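Local coordinates for protein proteasome accessory factor B/C (PafBC) (Paenarthrobacter aurescens, PDB 6SJ9) that regulates transcription in the bacterial response to DNA damage, probably by binding DNA through its winged helix-turn-helix regions, at residues P325-E333 against R607-A618; A289-P297 against P629-G637. All blocks are in the same frame, centred on the assembly; numbering follows the deposited sequence.

Contact 1 of 2, residues P325-E333 against R607-A618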
loop_
_atom_site.group_PDB
_atom_site.type_symbol
_atom_site.label_atom_id
_atom_site.label_comp_id
_atom_site.label_asym_id
_atom_site.label_seq_id
_atom_site.Cartn_x
_atom_site.Cartn_y
_atom_site.Cartn_z
ATOM N N PRO A 325 11.748 -31.820 1.227
ATOM C CA PRO A 325 13.159 -31.713 1.600
ATOM C C PRO A 325 13.735 -30.361 1.190
ATOM O O PRO A 325 13.255 -29.695 0.271
ATOM C CB PRO A 325 13.813 -32.871 0.842
ATOM C CG PRO A 325 12.898 -33.081 -0.369
ATOM C CD PRO A 325 11.514 -32.738 0.097
ATOM N N LEU A 326 14.847 -30.012 1.844
ATOM C CA LEU A 326 15.454 -28.696 1.708
ATOM C C LEU A 326 16.278 -28.662 0.430
ATOM O O LEU A 326 17.108 -29.553 0.219
ATOM C CB LEU A 326 16.363 -28.384 2.900
ATOM C CG LEU A 326 15.785 -28.352 4.317
ATOM C CD1 LEU A 326 16.896 -28.212 5.348
ATOM C CD2 LEU A 326 14.760 -27.265 4.487
ATOM N N PRO A 327 16.097 -27.662 -0.426
ATOM C CA PRO A 327 16.996 -27.487 -1.563
ATOM C C PRO A 327 18.351 -27.009 -1.074
ATOM O O PRO A 327 18.487 -26.587 0.089
ATOM C CB PRO A 327 16.283 -26.411 -2.402
ATOM C CG PRO A 327 15.662 -25.565 -1.384
ATOM C CD PRO A 327 15.170 -26.523 -0.307
ATOM N N PRO A 328 19.391 -27.088 -1.909
ATOM C CA PRO A 328 20.690 -26.557 -1.485
ATOM C C PRO A 328 20.661 -25.039 -1.540
ATOM O O PRO A 328 20.128 -24.432 -2.473
ATOM C CB PRO A 328 21.677 -27.140 -2.507
ATOM C CG PRO A 328 20.847 -27.926 -3.514
ATOM C CD PRO A 328 19.412 -27.538 -3.314
ATOM N N LEU A 329 21.279 -24.433 -0.533
ATOM C CA LEU A 329 21.306 -22.988 -0.405
ATOM C C LEU A 329 22.428 -22.389 -1.246
ATOM O O LEU A 329 23.343 -21.747 -0.737
ATOM C CB LEU A 329 21.527 -22.671 1.060
ATOM C CG LEU A 329 20.249 -22.883 1.832
ATOM C CD1 LEU A 329 20.553 -22.965 3.311
ATOM C CD2 LEU A 329 19.348 -21.740 1.489
ATOM N N GLU A 330 22.313 -22.549 -2.557
ATOM C CA GLU A 330 23.347 -22.102 -3.487
ATOM C C GLU A 330 22.860 -20.856 -4.210
ATOM O O GLU A 330 21.919 -20.929 -5.004
ATOM C CB GLU A 330 23.743 -23.202 -4.476
ATOM C CG GLU A 330 24.664 -24.285 -3.897
ATOM C CD GLU A 330 24.745 -25.539 -4.767
ATOM O OE1 GLU A 330 23.969 -26.490 -4.528
ATOM O OE2 GLU A 330 25.582 -25.573 -5.697
ATOM N N PHE A 331 23.491 -19.717 -3.934
ATOM C CA PHE A 331 23.063 -18.537 -4.680
ATOM C C PHE A 331 24.076 -18.239 -5.781
ATOM O O PHE A 331 25.280 -18.425 -5.568
ATOM C CB PHE A 331 22.928 -17.317 -3.759
ATOM C CG PHE A 331 21.741 -17.382 -2.824
ATOM C CD1 PHE A 331 20.483 -16.979 -3.247
ATOM C CD2 PHE A 331 21.886 -17.833 -1.520
ATOM C CE1 PHE A 331 19.394 -17.033 -2.402
ATOM C CE2 PHE A 331 20.800 -17.889 -0.673
ATOM C CZ PHE A 331 19.551 -17.486 -1.115
ATOM N N PRO A 332 23.674 -17.804 -6.980
ATOM C CA PRO A 332 24.667 -17.433 -8.000
ATOM C C PRO A 332 25.401 -16.161 -7.605
ATOM O O PRO A 332 25.038 -15.465 -6.655
ATOM C CB PRO A 332 23.826 -17.211 -9.267
ATOM C CG PRO A 332 22.508 -17.849 -8.988
ATOM C CD PRO A 332 22.303 -17.703 -7.507
ATOM N N GLU A 333 26.438 -15.837 -8.380
ATOM C CA GLU A 333 27.219 -14.622 -8.145
ATOM C C GLU A 333 26.417 -13.341 -8.341
ATOM O O GLU A 333 26.943 -12.241 -8.145
ATOM C CB GLU A 333 28.455 -14.600 -9.046
ATOM C CG GLU A 333 29.432 -15.719 -8.746
ATOM C CD GLU A 333 30.109 -15.538 -7.398
ATOM O OE1 GLU A 333 30.663 -14.448 -7.145
ATOM O OE2 GLU A 333 30.063 -16.479 -6.580
ATOM N N ARG A 607 18.956 -11.383 -2.588
ATOM C CA ARG A 607 19.531 -12.345 -3.519
ATOM C C ARG A 607 18.470 -13.368 -3.878
ATOM O O ARG A 607 17.634 -13.724 -3.045
ATOM C CB ARG A 607 20.726 -13.107 -2.936
ATOM C CG ARG A 607 21.949 -12.268 -2.591
ATOM C CD ARG A 607 23.180 -13.190 -2.332
ATOM N NE ARG A 607 22.977 -14.091 -1.199
ATOM C CZ ARG A 607 23.854 -15.000 -0.787
ATOM N NH1 ARG A 607 25.009 -15.152 -1.413
ATOM N NH2 ARG A 607 23.568 -15.762 0.247
ATOM N N THR A 608 18.565 -13.906 -5.086
ATOM C CA THR A 608 17.667 -14.961 -5.538
ATOM C C THR A 608 18.488 -16.054 -6.220
ATOM O O THR A 608 19.601 -15.808 -6.683
ATOM C CB THR A 608 16.577 -14.421 -6.523
ATOM O OG1 THR A 608 17.203 -13.828 -7.666
ATOM C CG2 THR A 608 15.647 -13.351 -5.844
ATOM N N ALA A 609 17.963 -17.278 -6.219
ATOM C CA ALA A 609 18.582 -18.350 -6.988
ATOM C C ALA A 609 17.469 -19.110 -7.688
ATOM O O ALA A 609 16.573 -19.636 -7.028
ATOM C CB ALA A 609 19.376 -19.305 -6.091
ATOM N N PRO A 610 17.498 -19.235 -9.004
ATOM C CA PRO A 610 16.447 -19.997 -9.676
ATOM C C PRO A 610 16.544 -21.476 -9.346
ATOM O O PRO A 610 17.627 -22.024 -9.111
ATOM C CB PRO A 610 16.708 -19.721 -11.159
ATOM C CG PRO A 610 18.185 -19.511 -11.212
ATOM C CD PRO A 610 18.510 -18.747 -9.947
ATOM N N LEU A 611 15.374 -22.101 -9.269
ATOM C CA LEU A 611 15.191 -23.511 -8.987
ATOM C C LEU A 611 14.567 -24.203 -10.195
ATOM O O LEU A 611 14.012 -23.538 -11.077
ATOM C CB LEU A 611 14.315 -23.690 -7.743
ATOM C CG LEU A 611 15.016 -23.181 -6.485
ATOM C CD1 LEU A 611 14.100 -23.280 -5.280
ATOM C CD2 LEU A 611 16.298 -23.916 -6.239
ATOM N N PRO A 612 14.665 -25.540 -10.280
ATOM C CA PRO A 612 14.377 -26.216 -11.561
ATOM C C PRO A 612 13.010 -25.933 -12.162
ATOM O O PRO A 612 12.917 -25.719 -13.380
ATOM C CB PRO A 612 14.514 -27.700 -11.198
ATOM C CG PRO A 612 15.480 -27.713 -10.086
ATOM C CD PRO A 612 15.182 -26.493 -9.277
ATOM N N ASP A 613 11.947 -25.925 -11.355
ATOM C CA ASP A 613 10.588 -25.841 -11.872
ATOM C C ASP A 613 10.034 -24.425 -11.850
ATOM O O ASP A 613 8.823 -24.248 -11.726
ATOM C CB ASP A 613 9.677 -26.771 -11.080
ATOM C CG ASP A 613 9.791 -28.212 -11.538
ATOM O OD1 ASP A 613 10.460 -28.991 -10.825
ATOM O OD2 ASP A 613 9.249 -28.568 -12.609
ATOM N N GLY A 614 10.887 -23.415 -11.969
ATOM C CA GLY A 614 10.435 -22.040 -11.970
ATOM C C GLY A 614 10.276 -21.421 -10.599
ATOM O O GLY A 614 9.907 -20.234 -10.509
ATOM N N GLY A 615 10.557 -22.174 -9.530
ATOM C CA GLY A 615 10.610 -21.627 -8.188
ATOM C C GLY A 615 11.898 -20.868 -7.972
ATOM O O GLY A 615 12.698 -20.684 -8.887
ATOM N N LEU A 616 12.119 -20.436 -6.731
ATOM C CA LEU A 616 13.394 -19.784 -6.463
ATOM C C LEU A 616 13.682 -19.731 -4.973
ATOM O O LEU A 616 12.766 -19.763 -4.151
ATOM C CB LEU A 616 13.465 -18.362 -7.014
ATOM C CG LEU A 616 12.398 -17.355 -6.608
ATOM C CD1 LEU A 616 12.941 -15.975 -6.698
ATOM C CD2 LEU A 616 11.269 -17.470 -7.554
ATOM N N LEU A 617 14.972 -19.699 -4.650
ATOM C CA LEU A 617 15.434 -19.273 -3.348
ATOM C C LEU A 617 15.471 -17.765 -3.289
ATOM O O LEU A 617 15.848 -17.100 -4.256
ATOM C CB LEU A 617 16.838 -19.790 -3.041
ATOM C CG LEU A 617 17.131 -21.283 -3.113
ATOM C CD1 LEU A 617 18.603 -21.529 -2.735
ATOM C CD2 LEU A 617 16.189 -22.100 -2.235
ATOM N N ALA A 618 15.136 -17.223 -2.133
ATOM C CA ALA A 618 15.115 -15.773 -1.996
ATOM C C ALA A 618 15.493 -15.380 -0.584
ATOM O O ALA A 618 14.856 -15.812 0.381
ATOM C CB ALA A 618 13.748 -15.215 -2.365
#
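F331 and A609 bring the two backbones to 5.0 Å between their CA atoms, where the irregular segment 325-333 runs over a beta hairpin of the second WCX domain, a ferredoxin-like fold. The hairpin pairs 607-610 with the strand starting at L616, through backbone bonds between A609 and L617 in both directions, and a type I turn from L611 to G614 closes it. The overlying segment bends at L329, the centre of an inverse gamma turn whose bond from E330 N to P328 O is weak.

F331 does most of the side-chain work. With CG anti to its carbonyl carbon (chi1 -72°), its ring drops between R607 and L617. The R607 guanidinium lies over one face in an offset cation-pi stack, with centres 4.2 Å apart and planes 26° from parallel. R607 NE sits toward the rim of the ring, and R607 NH2 comes to 3.2 Å from F331 CD2. R607 NH2 also forms a salt bridge with E619 OE1, which probably limits its movement. L617 CD1 lies over the opposite face, and L617 CB is 3.8 Å from F331 CE1. T608 C sits at the ring edge.

On one flank P332 CD packs on A609 CB at 3.6 Å. L617 spreads its two methyls under the proline-rich half: CD2 meets P327 CG at 3.6 Å, while CD1 tucks beneath the gamma turn, 3.3 Å from P328 O.

Contact 2 of 2, residues A289-P297 against P629-G637; sequences AEELASYGP and PMFVSQHGG
The CA atoms of S294 and Q634 lie just 3.8 Å apart where helices 289-294 and 629-634 meet, in a roughly antiparallel packing with axes 7.8 Å apart at 145°. S633 OG donates to A293 O over 2.6 Å, tilted 29° from the carbonyl plane. G296 N reaches the same oxygen from the opposite face of that plane, so A293 O has two donors. S633 OG also takes a hydrogen bond from W654 NE1, which uses the hydroxyl in both senses.

Q634, extended beyond CG, sends NE2 to E290 OE2 in an almost straight bond of 2.9 Å. The acceptor lies in the plane of the amide, but the donor comes to the anti side of the carboxylate, 23° out of its plane. R142 O is a further partner of NE2, and R314 NE bonds the main-chain oxygen of Q634.

S294 OG turns back to E291 O at 2.7 Å, while S294 O rests against selenomethionine M630, with M630 CB 3.3 Å away and a CA-H...O contact. F631 O takes H635 ND1 and H635 N from opposite faces of its plane. Here the second helices of two ferredoxin-like beta-alpha-beta-beta-alpha-beta folds, one from each WCX domain, pack against each other through their C-terminal parts.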
loop_
_atom_site.group_PDB
_atom_site.type_symbol
_atom_site.label_atom_id
_atom_site.label_comp_id
_atom_site.label_asym_id
_atom_site.label_seq_id
_atom_site.Cartn_x
_atom_site.Cartn_y
_atom_site.Cartn_z
ATOM N N ALA A 289 -10.399 -16.507 2.455
ATOM C CA ALA A 289 -9.581 -17.590 3.004
ATOM C C ALA A 289 -8.116 -17.191 3.098
ATOM O O ALA A 289 -7.428 -17.553 4.067
ATOM C CB ALA A 289 -9.712 -18.865 2.163
ATOM N N GLU A 290 -7.610 -16.471 2.097
ATOM C CA GLU A 290 -6.241 -15.987 2.185
ATOM C C GLU A 290 -6.087 -15.069 3.382
ATOM O O GLU A 290 -5.123 -15.181 4.125
ATOM C CB GLU A 290 -5.824 -15.285 0.891
ATOM C CG GLU A 290 -4.367 -14.790 0.965
ATOM C CD GLU A 290 -3.860 -14.200 -0.351
ATOM O OE1 GLU A 290 -4.567 -14.332 -1.352
ATOM O OE2 GLU A 290 -2.758 -13.594 -0.380
ATOM N N GLU A 291 -7.050 -14.178 3.610
ATOM C CA GLU A 291 -6.966 -13.315 4.776
ATOM C C GLU A 291 -6.979 -14.142 6.062
ATOM O O GLU A 291 -6.141 -13.944 6.954
ATOM C CB GLU A 291 -8.121 -12.298 4.779
ATOM C CG GLU A 291 -8.087 -11.429 6.032
ATOM C CD GLU A 291 -9.322 -10.568 6.199
ATOM O OE1 GLU A 291 -10.164 -10.564 5.285
ATOM O OE2 GLU A 291 -9.483 -9.936 7.270
ATOM N N LEU A 292 -7.908 -15.089 6.165
ATOM C CA LEU A 292 -8.047 -15.845 7.412
ATOM C C LEU A 292 -6.869 -16.778 7.662
ATOM O O LEU A 292 -6.384 -16.862 8.782
ATOM C CB LEU A 292 -9.367 -16.608 7.416
ATOM C CG LEU A 292 -10.641 -15.757 7.357
ATOM C CD1 LEU A 292 -11.862 -16.655 7.361
ATOM C CD2 LEU A 292 -10.736 -14.778 8.545
ATOM N N ALA A 293 -6.304 -17.369 6.613
ATOM C CA ALA A 293 -5.103 -18.194 6.770
ATOM C C ALA A 293 -3.949 -17.390 7.344
ATOM O O ALA A 293 -3.114 -17.941 8.084
ATOM C CB ALA A 293 -4.653 -18.736 5.407
ATOM N N SER A 294 -3.873 -16.097 6.977
ATOM C CA SER A 294 -2.847 -15.208 7.508
ATOM C C SER A 294 -2.992 -15.058 9.021
ATOM O O SER A 294 -2.014 -14.742 9.712
ATOM C CB SER A 294 -2.874 -13.855 6.763
ATOM O OG SER A 294 -3.663 -12.901 7.452
ATOM N N TYR A 295 -4.181 -15.272 9.542
ATOM C CA TYR A 295 -4.408 -15.127 10.973
ATOM C C TYR A 295 -4.128 -16.425 11.756
ATOM O O TYR A 295 -4.138 -16.403 12.996
ATOM C CB TYR A 295 -5.845 -14.668 11.239
ATOM C CG TYR A 295 -6.232 -13.328 10.647
ATOM C CD1 TYR A 295 -5.309 -12.301 10.508
ATOM C CD2 TYR A 295 -7.530 -13.113 10.186
ATOM C CE1 TYR A 295 -5.681 -11.067 9.946
ATOM C CE2 TYR A 295 -7.921 -11.897 9.635
ATOM C CZ TYR A 295 -6.998 -10.879 9.510
ATOM O OH TYR A 295 -7.415 -9.689 8.928
ATOM N N GLY A 296 -3.856 -17.541 11.070
ATOM C CA GLY A 296 -3.494 -18.792 11.719
ATOM C C GLY A 296 -4.422 -19.310 12.817
ATOM O O GLY A 296 -5.620 -19.548 12.608
ATOM N N PRO A 297 -3.856 -19.578 14.002
ATOM C CA PRO A 297 -4.683 -20.103 15.099
ATOM C C PRO A 297 -5.605 -19.068 15.724
ATOM O O PRO A 297 -6.473 -19.453 16.494
ATOM C CB PRO A 297 -3.646 -20.594 16.111
ATOM C CG PRO A 297 -2.513 -19.626 15.913
ATOM C CD PRO A 297 -2.462 -19.342 14.431
ATOM N N PRO A 629 5.367 -15.766 10.490
ATOM C CA PRO A 629 4.403 -16.891 10.416
ATOM C C PRO A 629 3.095 -16.549 9.691
ATOM O O PRO A 629 2.563 -17.375 8.933
ATOM C CB PRO A 629 4.170 -17.238 11.896
ATOM C CG PRO A 629 5.434 -16.782 12.581
ATOM C CD PRO A 629 5.798 -15.505 11.875
HETATM N N MSE A 630 2.539 -15.376 9.941
HETATM C CA MSE A 630 1.404 -14.853 9.161
HETATM C C MSE A 630 1.683 -14.809 7.659
HETATM O O MSE A 630 0.889 -15.303 6.879
HETATM C CB MSE A 630 1.041 -13.454 9.620
HETATM C CG MSE A 630 0.720 -13.351 11.093
HETATM SE SE MSE A 630 0.044 -11.548 11.485
HETATM C CE MSE A 630 1.505 -10.507 10.659
ATOM N N PHE A 631 2.826 -14.235 7.277
ATOM C CA PHE A 631 3.261 -14.264 5.882
ATOM C C PHE A 631 3.223 -15.686 5.314
ATOM O O PHE A 631 2.574 -15.940 4.289
ATOM C CB PHE A 631 4.669 -13.677 5.800
ATOM C CG PHE A 631 5.272 -13.679 4.409
ATOM C CD1 PHE A 631 4.842 -12.776 3.449
ATOM C CD2 PHE A 631 6.274 -14.589 4.064
ATOM C CE1 PHE A 631 5.398 -12.768 2.172
ATOM C CE2 PHE A 631 6.814 -14.593 2.788
ATOM C CZ PHE A 631 6.379 -13.673 1.844
ATOM N N VAL A 632 3.820 -16.663 6.028
ATOM C CA VAL A 632 3.924 -18.005 5.455
ATOM C C VAL A 632 2.545 -18.663 5.401
ATOM O O VAL A 632 2.196 -19.347 4.423
ATOM C CB VAL A 632 4.928 -18.878 6.245
ATOM C CG1 VAL A 632 4.905 -20.314 5.745
ATOM C CG2 VAL A 632 6.345 -18.310 6.204
ATOM N N SER A 633 1.752 -18.523 6.466
ATOM C CA SER A 633 0.451 -19.182 6.417
ATOM C C SER A 633 -0.473 -18.475 5.436
ATOM O O SER A 633 -1.219 -19.132 4.712
ATOM C CB SER A 633 -0.193 -19.267 7.813
ATOM O OG SER A 633 -0.534 -17.989 8.341
ATOM N N GLN A 634 -0.382 -17.144 5.330
ATOM C CA GLN A 634 -1.199 -16.447 4.337
ATOM C C GLN A 634 -1.024 -17.064 2.962
ATOM O O GLN A 634 -1.999 -17.419 2.290
ATOM C CB GLN A 634 -0.827 -14.963 4.267
ATOM C CG GLN A 634 -1.566 -14.302 3.150
ATOM C CD GLN A 634 -1.322 -12.825 3.068
ATOM O OE1 GLN A 634 -0.869 -12.207 4.017
ATOM N NE2 GLN A 634 -1.608 -12.252 1.908
ATOM N N HIS A 635 0.210 -17.281 2.563
ATOM C CA HIS A 635 0.479 -17.670 1.187
ATOM C C HIS A 635 0.383 -19.169 0.950
ATOM O O HIS A 635 0.648 -19.623 -0.166
ATOM C CB HIS A 635 1.839 -17.109 0.781
ATOM C CG HIS A 635 1.776 -15.638 0.593
ATOM N ND1 HIS A 635 2.302 -14.751 1.505
ATOM C CD2 HIS A 635 1.131 -14.894 -0.338
ATOM C CE1 HIS A 635 2.027 -13.515 1.114
ATOM N NE2 HIS A 635 1.319 -13.574 -0.001
ATOM N N GLY A 636 0.008 -19.937 1.965
ATOM C CA GLY A 636 -0.589 -21.252 1.756
ATOM C C GLY A 636 0.142 -22.204 0.829
ATOM O O GLY A 636 -0.476 -22.787 -0.060
ATOM N N GLY A 637 1.438 -22.410 1.055
ATOM C CA GLY A 637 2.212 -23.344 0.262
ATOM C C GLY A 637 3.127 -22.728 -0.782
ATOM O O GLY A 637 3.996 -23.423 -1.298
#

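The centres of contacts 1 and 2 lie 23 Å apart, and their nearest atoms about 8 Å. Both involve the second WCX domain: strand 616-622 leads directly into helix 627-634, so the hairpin of contact 1 precedes the helix of contact 2. Along the chain, contact 1 is nested inside the loop that contact 2 closes. The first WCX domain supplies helix 285-294; after helix 305-323, the chain continues as the loop of contact 1. That loop crosses the face of the four-stranded sheet opposite its helices, while contact 2 uses the helical side. The second WCX domain is thus contacted on one sheet face by the loop and on its helical layer by the first WCX domain.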